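Xylulokinase (Brucella ovis, PDB 5VM1) probably catalyses the ATP-dependent phosphorylation of D-xylulose to D-xylulose 5-phosphate, as a member of the FGGY family of carbohydrate kinases. Local coordinates at residues Thr128-Phe133 with Ala283-Cys288; Pro134-Pro139 with Gly182-Asp187; Asp176-Ala181 with Gly239-Asn244. All coordinates share one frame; numbering follows the deposited sequence.

Contact 1 (Thr128-Phe133 with Ala283-Cys288)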
ATOM      1  N   THR A 128      -5.005  14.833  10.199  1.00 32.60           N
ATOM      2  CA  THR A 128      -4.421  13.775   9.384  1.00 30.75           C
ATOM      3  C   THR A 128      -4.795  13.864   7.911  1.00 31.65           C
ATOM      4  O   THR A 128      -4.075  13.305   7.076  1.00 34.37           O
ATOM      5  CB  THR A 128      -4.856  12.377   9.862  1.00 35.56           C
ATOM      6  OG1 THR A 128      -6.198  12.125   9.431  1.00 37.28           O
ATOM      7  CG2 THR A 128      -4.760  12.193  11.364  1.00 29.29           C
ATOM      8  N   GLY A 129      -5.907  14.522   7.569  1.00 35.67           N
ATOM      9  CA  GLY A 129      -6.427  14.506   6.210  1.00 33.45           C
ATOM     10  C   GLY A 129      -7.043  13.195   5.758  1.00 32.37           C
ATOM     11  O   GLY A 129      -7.309  13.035   4.563  1.00 39.68           O
ATOM     12  N   ASN A 130      -7.288  12.250   6.667  1.00 31.23           N
ATOM     13  CA  ASN A 130      -7.773  10.927   6.300  1.00 38.19           C
ATOM     14  C   ASN A 130      -8.914  10.486   7.212  1.00 35.79           C
ATOM     15  O   ASN A 130      -9.047  10.926   8.360  1.00 33.76           O
ATOM     16  CB  ASN A 130      -6.649   9.865   6.348  1.00 33.18           C
ATOM     17  CG  ASN A 130      -5.496  10.182   5.398  1.00 40.45           C
ATOM     18  OD1 ASN A 130      -5.604   9.977   4.199  1.00 33.25           O
ATOM     19  ND2 ASN A 130      -4.360  10.643   5.952  1.00 43.36           N
ATOM     20  N   ILE A 131      -9.736   9.586   6.679  1.00 31.20           N
ATOM     21  CA  ILE A 131     -10.698   8.864   7.494  1.00 40.13           C
ATOM     22  C   ILE A 131      -9.953   7.974   8.484  1.00 44.84           C
ATOM     23  O   ILE A 131      -8.875   7.442   8.182  1.00 56.20           O
ATOM     24  CB  ILE A 131     -11.615   8.037   6.574  1.00 45.58           C
ATOM     25  CG1 ILE A 131     -12.497   8.957   5.725  1.00 45.22           C
ATOM     26  CG2 ILE A 131     -12.446   7.027   7.379  1.00 44.11           C
ATOM     27  CD1 ILE A 131     -13.263   8.241   4.620  1.00 38.30           C
ATOM     28  N   VAL A 132     -10.510   7.824   9.684  1.00 30.56           N
ATOM     29  CA  VAL A 132      -9.948   6.929  10.695  1.00 29.45           C
ATOM     30  C   VAL A 132     -10.623   5.571  10.514  1.00 36.03           C
ATOM     31  O   VAL A 132     -11.748   5.346  10.969  1.00 42.25           O
ATOM     32  CB  VAL A 132     -10.131   7.468  12.116  1.00 30.22           C
ATOM     33  CG1 VAL A 132      -9.280   6.684  13.108  1.00 29.15           C
ATOM     34  CG2 VAL A 132      -9.819   8.946  12.177  1.00 30.83           C
ATOM     35  N   PHE A 133      -9.951   4.675   9.816  1.00 29.79           N
ATOM     36  CA  PHE A 133     -10.427   3.306   9.708  1.00 34.84           C
ATOM     37  C   PHE A 133      -9.896   2.443  10.849  1.00 48.00           C
ATOM     38  O   PHE A 133      -8.883   2.774  11.485  1.00 46.77           O
ATOM     39  CB  PHE A 133     -10.028   2.720   8.362  1.00 33.07           C
ATOM     40  CG  PHE A 133     -10.795   3.283   7.225  1.00 34.00           C
ATOM     41  CD1 PHE A 133     -12.098   2.874   7.001  1.00 31.41           C
ATOM     42  CD2 PHE A 133     -10.230   4.232   6.380  1.00 39.10           C
ATOM     43  CE1 PHE A 133     -12.818   3.396   5.950  1.00 40.75           C
ATOM     44  CE2 PHE A 133     -10.947   4.748   5.321  1.00 30.57           C
ATOM     45  CZ  PHE A 133     -12.238   4.337   5.106  1.00 32.40           C
ATOM     46  N   ALA A 283     -13.217  10.250   0.464  1.00 39.50           N
ATOM     47  CA  ALA A 283     -12.614   9.007   0.927  1.00 27.98           C
ATOM     48  C   ALA A 283     -11.350   8.650   0.141  1.00 34.27           C
ATOM     49  O   ALA A 283     -11.092   7.480  -0.137  1.00 35.09           O
ATOM     50  CB  ALA A 283     -13.612   7.854   0.901  1.00 31.67           C
ATOM     51  N   VAL A 284     -10.547   9.655  -0.230  1.00 31.70           N
ATOM     52  CA  VAL A 284      -9.204   9.371  -0.729  1.00 39.16           C
ATOM     53  C   VAL A 284      -8.237   9.502   0.445  1.00 31.74           C
ATOM     54  O   VAL A 284      -8.486  10.240   1.402  1.00 27.49           O
ATOM     55  CB  VAL A 284      -8.752  10.276  -1.905  1.00 38.54           C
ATOM     56  CG1 VAL A 284      -9.924  10.768  -2.743  1.00 27.48           C
ATOM     57  CG2 VAL A 284      -7.893  11.406  -1.414  1.00 44.05           C
ATOM     58  N   HIS A 285      -7.179   8.699   0.435  1.00 30.84           N
ATOM     59  CA  HIS A 285      -6.107   8.829   1.421  1.00 26.88           C
ATOM     60  C   HIS A 285      -5.055   9.816   0.926  1.00 29.53           C
ATOM     61  O   HIS A 285      -4.738   9.856  -0.268  1.00 32.45           O
ATOM     62  CB  HIS A 285      -5.468   7.469   1.725  1.00 25.20           C
ATOM     63  CG  HIS A 285      -6.385   6.562   2.474  1.00 35.63           C
ATOM     64  ND1 HIS A 285      -6.883   6.880   3.722  1.00 45.50           N
ATOM     65  CD2 HIS A 285      -6.973   5.397   2.123  1.00 36.80           C
ATOM     66  CE1 HIS A 285      -7.699   5.925   4.129  1.00 41.26           C
ATOM     67  NE2 HIS A 285      -7.781   5.018   3.172  1.00 46.16           N
ATOM     68  N   ALA A 286      -4.534  10.629   1.852  1.00 27.12           N
ATOM     69  CA  ALA A 286      -3.429  11.549   1.569  1.00 37.07           C
ATOM     70  C   ALA A 286      -2.375  11.351   2.646  1.00 38.86           C
ATOM     71  O   ALA A 286      -2.621  11.629   3.827  1.00 31.67           O
ATOM     72  CB  ALA A 286      -3.874  13.012   1.523  1.00 29.01           C
ATOM     73  N   PHE A 287      -1.207  10.881   2.231  1.00 36.44           N
ATOM     74  CA  PHE A 287      -0.123  10.550   3.133  1.00 36.23           C
ATOM     75  C   PHE A 287       1.142  11.225   2.642  1.00 40.80           C
ATOM     76  O   PHE A 287       1.277  11.542   1.450  1.00 42.33           O
ATOM     77  CB  PHE A 287       0.141   9.037   3.191  1.00 39.99           C
ATOM     78  CG  PHE A 287      -0.987   8.215   3.729  1.00 36.22           C
ATOM     79  CD1 PHE A 287      -1.658   8.583   4.877  1.00 37.74           C
ATOM     80  CD2 PHE A 287      -1.344   7.025   3.104  1.00 37.57           C
ATOM     81  CE1 PHE A 287      -2.688   7.783   5.390  1.00 34.24           C
ATOM     82  CE2 PHE A 287      -2.369   6.223   3.608  1.00 28.37           C
ATOM     83  CZ  PHE A 287      -3.042   6.608   4.755  1.00 26.60           C
ATOM     84  N   CYS A 288       2.100  11.367   3.561  1.00 32.63           N
ATOM     85  CA  CYS A 288       3.450  11.754   3.165  1.00 32.10           C
ATOM     86  C   CYS A 288       4.063  10.673   2.285  1.00 36.41           C
ATOM     87  O   CYS A 288       3.781   9.480   2.436  1.00 39.81           O
ATOM     88  CB  CYS A 288       4.345  11.957   4.391  1.00 34.87           C
ATOM     89  SG  CYS A 288       3.727  13.130   5.627  1.00 39.82           S
TER
HETATM   90  O   HOH W   1      -7.220  12.911   1.885  1.00 27.11           O
HETATM   91  O   HOH W   2      -9.186   9.187   3.631  1.00 26.74           O

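Contact 2 (Pro134-Pro139 with Gly182-Asp187)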
ATOM      1  N   PRO A 134     -10.594   1.343  11.166  1.00 51.05           N
ATOM      2  CA  PRO A 134     -10.173   0.501  12.304  1.00 40.40           C
ATOM      3  C   PRO A 134      -8.822  -0.137  12.136  1.00 36.45           C
ATOM      4  O   PRO A 134      -8.255  -0.593  13.137  1.00 44.10           O
ATOM      5  CB  PRO A 134     -11.262  -0.572  12.371  1.00 38.06           C
ATOM      6  CG  PRO A 134     -11.873  -0.584  11.050  1.00 32.20           C
ATOM      7  CD  PRO A 134     -11.759   0.790  10.464  1.00 30.88           C
ATOM      8  N   GLY A 135      -8.301  -0.207  10.909  1.00 27.61           N
ATOM      9  CA  GLY A 135      -6.985  -0.762  10.628  1.00 30.60           C
ATOM     10  C   GLY A 135      -5.824   0.186  10.815  1.00 31.38           C
ATOM     11  O   GLY A 135      -4.664  -0.239  10.777  1.00 30.74           O
ATOM     12  N   PHE A 136      -6.124   1.453  11.041  1.00 28.49           N
ATOM     13  CA  PHE A 136      -5.133   2.447  11.369  1.00 29.41           C
ATOM     14  C   PHE A 136      -4.700   2.271  12.837  1.00 41.75           C
ATOM     15  O   PHE A 136      -5.346   1.561  13.620  1.00 45.51           O
ATOM     16  CB  PHE A 136      -5.713   3.831  11.079  1.00 24.56           C
ATOM     17  CG  PHE A 136      -5.841   4.150   9.620  1.00 31.53           C
ATOM     18  CD1 PHE A 136      -5.741   3.172   8.660  1.00 34.18           C
ATOM     19  CD2 PHE A 136      -6.041   5.450   9.208  1.00 36.62           C
ATOM     20  CE1 PHE A 136      -5.852   3.483   7.313  1.00 34.78           C
ATOM     21  CE2 PHE A 136      -6.157   5.772   7.860  1.00 34.90           C
ATOM     22  CZ  PHE A 136      -6.058   4.794   6.914  1.00 34.04           C
ATOM     23  N   THR A 137      -3.577   2.900  13.208  1.00 23.95           N
ATOM     24  CA  THR A 137      -2.949   2.586  14.491  1.00 30.82           C
ATOM     25  C   THR A 137      -3.709   3.203  15.664  1.00 34.79           C
ATOM     26  O   THR A 137      -3.930   2.531  16.679  1.00 40.94           O
ATOM     27  CB  THR A 137      -1.476   3.034  14.487  1.00 31.88           C
ATOM     28  OG1 THR A 137      -0.867   2.672  13.246  1.00 26.52           O
ATOM     29  CG2 THR A 137      -0.680   2.412  15.645  1.00 24.57           C
ATOM     30  N   ALA A 138      -4.136   4.461  15.526  1.00 30.87           N
ATOM     31  CA  ALA A 138      -4.810   5.192  16.602  1.00 32.18           C
ATOM     32  C   ALA A 138      -6.012   4.462  17.202  1.00 37.11           C
ATOM     33  O   ALA A 138      -6.010   4.233  18.425  1.00 36.48           O
ATOM     34  CB  ALA A 138      -5.232   6.573  16.075  1.00 32.21           C
ATOM     35  N   PRO A 139      -7.027   4.028  16.428  1.00 32.64           N
ATOM     36  CA  PRO A 139      -8.172   3.320  17.055  1.00 31.81           C
ATOM     37  C   PRO A 139      -7.785   2.048  17.792  1.00 38.94           C
ATOM     38  O   PRO A 139      -8.422   1.722  18.802  1.00 39.50           O
ATOM     39  CB  PRO A 139      -9.072   2.961  15.866  1.00 29.31           C
ATOM     40  CG  PRO A 139      -8.447   3.565  14.671  1.00 37.92           C
ATOM     41  CD  PRO A 139      -7.054   3.924  14.958  1.00 27.03           C
ATOM     42  N   GLY A 182       0.113   7.022   8.318  1.00 23.18           N
ATOM     43  CA  GLY A 182      -0.865   5.977   8.501  1.00 25.01           C
ATOM     44  C   GLY A 182      -1.203   5.628   9.937  1.00 22.84           C
ATOM     45  O   GLY A 182      -1.968   4.698  10.178  1.00 35.70           O
ATOM     46  N   THR A 183      -0.705   6.368  10.909  1.00 23.24           N
ATOM     47  CA  THR A 183      -1.033   6.060  12.292  1.00 28.84           C
ATOM     48  C   THR A 183      -2.278   6.771  12.764  1.00 36.33           C
ATOM     49  O   THR A 183      -2.900   6.323  13.734  1.00 45.65           O
ATOM     50  CB  THR A 183       0.117   6.466  13.223  1.00 27.51           C
ATOM     51  OG1 THR A 183       0.252   7.890  13.194  1.00 31.29           O
ATOM     52  CG2 THR A 183       1.420   5.844  12.783  1.00 29.44           C
ATOM     53  N   SER A 184      -2.676   7.821  12.050  1.00 32.56           N
ATOM     54  CA  SER A 184      -3.697   8.779  12.449  1.00 25.92           C
ATOM     55  C   SER A 184      -3.282   9.589  13.668  1.00 26.85           C
ATOM     56  O   SER A 184      -4.123  10.181  14.328  1.00 35.89           O
ATOM     57  CB  SER A 184      -5.036   8.088  12.680  1.00 36.91           C
ATOM     58  OG  SER A 184      -5.499   7.580  11.447  1.00 37.49           O
ATOM     59  N   TRP A 185      -1.983   9.631  13.967  1.00 32.43           N
ATOM     60  CA  TRP A 185      -1.414  10.546  14.946  1.00 27.85           C
ATOM     61  C   TRP A 185      -0.580  11.669  14.335  1.00 28.52           C
ATOM     62  O   TRP A 185      -0.151  12.568  15.074  1.00 29.93           O
ATOM     63  CB  TRP A 185      -0.540   9.783  15.946  1.00 35.09           C
ATOM     64  CG  TRP A 185      -1.256   8.882  16.880  1.00 27.77           C
ATOM     65  CD1 TRP A 185      -2.327   9.193  17.671  1.00 33.20           C
ATOM     66  CD2 TRP A 185      -0.901   7.541  17.193  1.00 27.11           C
ATOM     67  NE1 TRP A 185      -2.678   8.104  18.446  1.00 32.97           N
ATOM     68  CE2 TRP A 185      -1.812   7.080  18.175  1.00 27.80           C
ATOM     69  CE3 TRP A 185       0.089   6.677  16.733  1.00 26.28           C
ATOM     70  CZ2 TRP A 185      -1.768   5.789  18.689  1.00 29.88           C
ATOM     71  CZ3 TRP A 185       0.137   5.385  17.250  1.00 26.18           C
ATOM     72  CH2 TRP A 185      -0.793   4.953  18.210  1.00 33.39           C
ATOM     73  N   LEU A 186      -0.314  11.626  13.028  1.00 36.56           N
ATOM     74  CA  LEU A 186       0.560  12.580  12.349  1.00 39.90           C
ATOM     75  C   LEU A 186      -0.208  13.796  11.807  1.00 46.60           C
ATOM     76  O   LEU A 186      -1.325  13.668  11.299  1.00 42.50           O
ATOM     77  CB  LEU A 186       1.286  11.887  11.195  1.00 34.06           C
ATOM     78  CG  LEU A 186       2.522  12.620  10.667  1.00 35.92           C
ATOM     79  CD1 LEU A 186       3.786  12.220  11.459  1.00 28.63           C
ATOM     80  CD2 LEU A 186       2.693  12.363   9.203  1.00 38.17           C
ATOM     81  N   ASP A 187       0.384  14.986  11.948  1.00 45.30           N
ATOM     82  CA  ASP A 187      -0.074  16.155  11.191  1.00 48.56           C
ATOM     83  C   ASP A 187       0.533  16.007   9.791  1.00 50.54           C
ATOM     84  O   ASP A 187       1.664  16.416   9.531  1.00 44.12           O
ATOM     85  CB  ASP A 187       0.331  17.464  11.877  1.00 45.54           C
ATOM     86  CG  ASP A 187      -0.316  18.712  11.236  1.00 52.27           C
ATOM     87  OD1 ASP A 187      -0.528  18.736  10.011  1.00 58.54           O
ATOM     88  OD2 ASP A 187      -0.606  19.693  11.955  1.00 57.23           O
TER

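Contact 3 (Asp176-Ala181 with Gly239-Asn244)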
ATOM      1  N   ASP A 176       9.581   6.823   9.472  1.00 35.12           N
ATOM      2  CA  ASP A 176       9.576   7.764   8.357  1.00 33.72           C
ATOM      3  C   ASP A 176       8.196   8.405   8.227  1.00 27.36           C
ATOM      4  O   ASP A 176       7.224   7.955   8.826  1.00 26.32           O
ATOM      5  CB  ASP A 176       9.991   7.083   7.039  1.00 35.75           C
ATOM      6  CG  ASP A 176       8.830   6.347   6.354  1.00 43.04           C
ATOM      7  OD1 ASP A 176       8.417   5.294   6.881  1.00 41.65           O
ATOM      8  OD2 ASP A 176       8.353   6.792   5.284  1.00 45.89           O
ATOM      9  N   MET A 177       8.133   9.494   7.452  1.00 29.17           N
ATOM     10  CA  MET A 177       6.891  10.261   7.344  1.00 29.22           C
ATOM     11  C   MET A 177       5.747   9.446   6.739  1.00 30.01           C
ATOM     12  O   MET A 177       4.611   9.534   7.225  1.00 36.30           O
ATOM     13  CB  MET A 177       7.117  11.530   6.533  1.00 36.08           C
ATOM     14  CG  MET A 177       8.066  12.497   7.193  1.00 45.17           C
ATOM     15  SD  MET A 177       7.582  12.922   8.879  1.00 40.66           S
ATOM     16  CE  MET A 177       9.019  13.839   9.404  1.00 33.73           C
ATOM     17  N   SER A 178       6.029   8.624   5.708  1.00 26.04           N
ATOM     18  CA  SER A 178       4.961   7.967   4.945  1.00 32.45           C
ATOM     19  C   SER A 178       4.289   6.881   5.755  1.00 29.32           C
ATOM     20  O   SER A 178       3.082   6.663   5.632  1.00 34.70           O
ATOM     21  CB  SER A 178       5.496   7.380   3.635  1.00 30.68           C
ATOM     22  OG  SER A 178       6.198   6.164   3.828  1.00 27.50           O
ATOM     23  N   ASP A 179       5.056   6.193   6.578  1.00 28.96           N
ATOM     24  CA  ASP A 179       4.486   5.142   7.392  1.00 26.18           C
ATOM     25  C   ASP A 179       3.741   5.739   8.566  1.00 32.46           C
ATOM     26  O   ASP A 179       2.678   5.238   8.957  1.00 22.73           O
ATOM     27  CB  ASP A 179       5.615   4.212   7.852  1.00 23.62           C
ATOM     28  CG  ASP A 179       5.228   2.722   7.858  1.00 39.14           C
ATOM     29  OD1 ASP A 179       4.041   2.342   7.645  1.00 32.04           O
ATOM     30  OD2 ASP A 179       6.169   1.918   8.032  1.00 35.95           O
ATOM     31  N   SER A 180       4.258   6.837   9.101  1.00 33.15           N
ATOM     32  CA  SER A 180       3.640   7.425  10.264  1.00 24.19           C
ATOM     33  C   SER A 180       2.390   8.229   9.941  1.00 25.89           C
ATOM     34  O   SER A 180       1.529   8.376  10.820  1.00 27.22           O
ATOM     35  CB  SER A 180       4.683   8.257  10.991  1.00 31.48           C
ATOM     36  OG  SER A 180       5.500   7.392  11.769  1.00 39.88           O
ATOM     37  N   ALA A 181       2.226   8.683   8.692  1.00 31.36           N
ATOM     38  CA  ALA A 181       0.965   9.306   8.291  1.00 37.89           C
ATOM     39  C   ALA A 181      -0.187   8.312   8.335  1.00 33.96           C
ATOM     40  O   ALA A 181      -1.353   8.727   8.361  1.00 37.26           O
ATOM     41  CB  ALA A 181       1.070   9.930   6.893  1.00 25.27           C
ATOM     42  N   GLY A 239      15.446   5.695   6.317  1.00 43.86           N
ATOM     43  CA  GLY A 239      14.154   5.854   6.950  1.00 45.01           C
ATOM     44  C   GLY A 239      13.163   4.809   6.483  1.00 46.37           C
ATOM     45  O   GLY A 239      12.395   4.261   7.280  1.00 42.91           O
ATOM     46  N   GLY A 240      13.182   4.504   5.194  1.00 39.13           N
ATOM     47  CA  GLY A 240      12.283   3.519   4.653  1.00 32.87           C
ATOM     48  C   GLY A 240      10.937   4.122   4.292  1.00 31.48           C
ATOM     49  O   GLY A 240      10.772   5.325   4.144  1.00 31.14           O
ATOM     50  N   ALA A 241       9.950   3.256   4.164  1.00 31.51           N
ATOM     51  CA  ALA A 241       8.633   3.752   3.817  1.00 33.45           C
ATOM     52  C   ALA A 241       7.627   2.674   4.164  1.00 34.49           C
ATOM     53  O   ALA A 241       7.992   1.522   4.398  1.00 39.31           O
ATOM     54  CB  ALA A 241       8.570   4.141   2.336  1.00 29.28           C
ATOM     55  N   GLY A 242       6.351   3.057   4.211  1.00 33.68           N
ATOM     56  CA  GLY A 242       5.314   2.049   4.157  1.00 34.76           C
ATOM     57  C   GLY A 242       5.283   1.407   2.785  1.00 30.10           C
ATOM     58  O   GLY A 242       5.804   1.962   1.809  1.00 27.74           O
ATOM     59  N   ASP A 243       4.647   0.227   2.701  1.00 35.46           N
ATOM     60  CA  ASP A 243       4.772  -0.579   1.481  1.00 34.73           C
ATOM     61  C   ASP A 243       4.249   0.171   0.260  1.00 32.53           C
ATOM     62  O   ASP A 243       4.822   0.060  -0.829  1.00 27.53           O
ATOM     63  CB  ASP A 243       4.079  -1.939   1.603  1.00 33.57           C
ATOM     64  CG  ASP A 243       2.629  -1.830   2.017  1.00 45.38           C
ATOM     65  OD1 ASP A 243       2.131  -0.696   2.124  1.00 48.09           O
ATOM     66  OD2 ASP A 243       1.981  -2.888   2.215  1.00 52.57           O
ATOM     67  N   ASN A 244       3.184   0.957   0.417  1.00 26.27           N
ATOM     68  CA  ASN A 244       2.677   1.683  -0.742  1.00 25.72           C
ATOM     69  C   ASN A 244       3.695   2.701  -1.237  1.00 26.10           C
ATOM     70  O   ASN A 244       4.082   2.677  -2.408  1.00 39.56           O
ATOM     71  CB  ASN A 244       1.346   2.333  -0.408  1.00 33.59           C
ATOM     72  CG  ASN A 244       0.229   1.324  -0.321  1.00 39.34           C
ATOM     73  OD1 ASN A 244      -0.116   0.848   0.764  1.00 46.18           O
ATOM     74  ND2 ASN A 244      -0.374   1.017  -1.464  1.00 38.02           N
TER

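Contact 1 (Thr128-Phe133 with Ala283-Cys288)
N130 faces H285 across the contact, 5.6 Å from CA to CA, where the loop leaving helix 122-128 passes beside strand 285-288. G129, the first residue past that helix, has positive phi, and T128 OG1, also bonded to F124 O, accepts from N130 N, two residues on, in an ST turn. The N130 side chain turns toward the strand with CG anti to its carbonyl carbon (chi1 -60°), and its amide grips A286 at both ends. A286 N donates to N130 OD1 over 2.7 Å, in the carbonyl plane and on a lone pair. N130 ND2 donates back to A286 O at 2.9 Å, with that oxygen in the amide plane but the donor above the A286 carbonyl plane. Together the two bonds hold the amide's rotation. H285 ND1 adds a weak bond to N130 OD1, 3.4 Å long, and on the ND2 side the ring of F287 approaches obliquely, its CE1 3.4 Å from N130 ND2. Farther along, F133 and H285 meet rim to rim, F133 CE2 lying 3.7 Å from H285 CE1 with the planes at 68°. I131 CD1 packs on A283 CB at 3.8 Å. Two waters donate to V284 O; one also donates to G129 O, and the other accepts from I131 N. F287 lies close to M87, a predicted substrate-binding residue. A loop of the N-terminal FGGY region is thus bonded to an edge strand of the C-terminal sheet, a buried domain-domain junction.

Contact 2 (Pro134-Pro139 with Gly182-Asp187)
T137 carries OG1 beside its backbone N (chi1 -43°) and CG2 anti to it, which sends the methyl against W185, whose own CG is anti to its carbonyl carbon (chi1 -69°). T137 CG2 reaches W185 CZ3 at 3.5 Å, the two side chains crossing at about a right angle. A138 CB makes a CH-pi contact over the face of W185, standing 4.1 Å from the centroid of the five-membered ring and 23° off the normal. A138 CA lies on that same face nearer the rim, 3.7 Å from W185 CZ2. W185 NE1 is hydrogen-bonded to T201 OG1, which helps fix the indole. The backbones are joined by A138 N donating to T183 O at 2.9 Å, so the opening turn of helix 137-147 docks on the turn that leads into strand 186-187. That turn is an ST turn: T183 OG1 accepts from W185 N at 2.9 Å and is bonded to S180 O as well, while S184 follows with positive phi. S184 CB touches A138 CB at 3.7 Å, and S184 OG comes up at the edge of the F136 ring, near its plane and closest to CD2. H88, a predicted substrate-binding residue, meets both segments: its ring stacks on F136, its O bonds T137 OG1, and its ND1 bonds G182 O.

Contact 3 (Asp176-Ala181 with Gly239-Asn244)
D176 OD2, 3.4 Å from A241 CA, accepts two bonds from S178: the hydroxyl OG donates at 2.7 Å along the syn lone pair, and the backbone N donates at 3.0 Å from well above the carboxylate plane. D176 CG sits between its backbone N and carbonyl carbon (chi1 83°), turning the carboxylate back over the start of helix 177-180 as its N-cap; D176 OD1 takes a longer, weak bond from D179 N. S178 OG passes the connection across the contact, since it also accepts from G242 N at 3.1 Å, with the N-H angle at 157°. The aspartate therefore positions the serine that holds the glycine. G242 ends strand 236-242 of the actin-like N-terminal domain and is itself the N-cap residue of helix 243-251, and D243, the predicted proton acceptor, comes next. S178 OG further touches A241 CB at 3.5 Å, while D179 OD1 lies 3.7 Å from G242 CA. K162 forms salt bridges to both D176 OD1 and D179 OD2, which probably offsets the negative charge gathered beside the glycine-rich turn.

In the fold
Contacts 2 and 3 are both nested within the chain loop that contact 1 closes, and their own segments alternate along the sequence. Residues 128-133 run straight on into 134-139, and 176-181 into 182-187, so four of the six segments form two continuous chain pieces. Centres of contacts 1 and 2 lie about 9 Å apart, of contacts 1 and 3 about 14 Å, and of contacts 2 and 3 about 13 Å. Contacts 2 and 3 stay inside the N-terminal region, contact 3 reaching its central sheet through strand 236-242; contact 1 joins that region to the C-terminal sheet. All three lie near the predicted site: contacts 1 and 3 come close to M87, contact 2 to H88, and contact 3 contains D243.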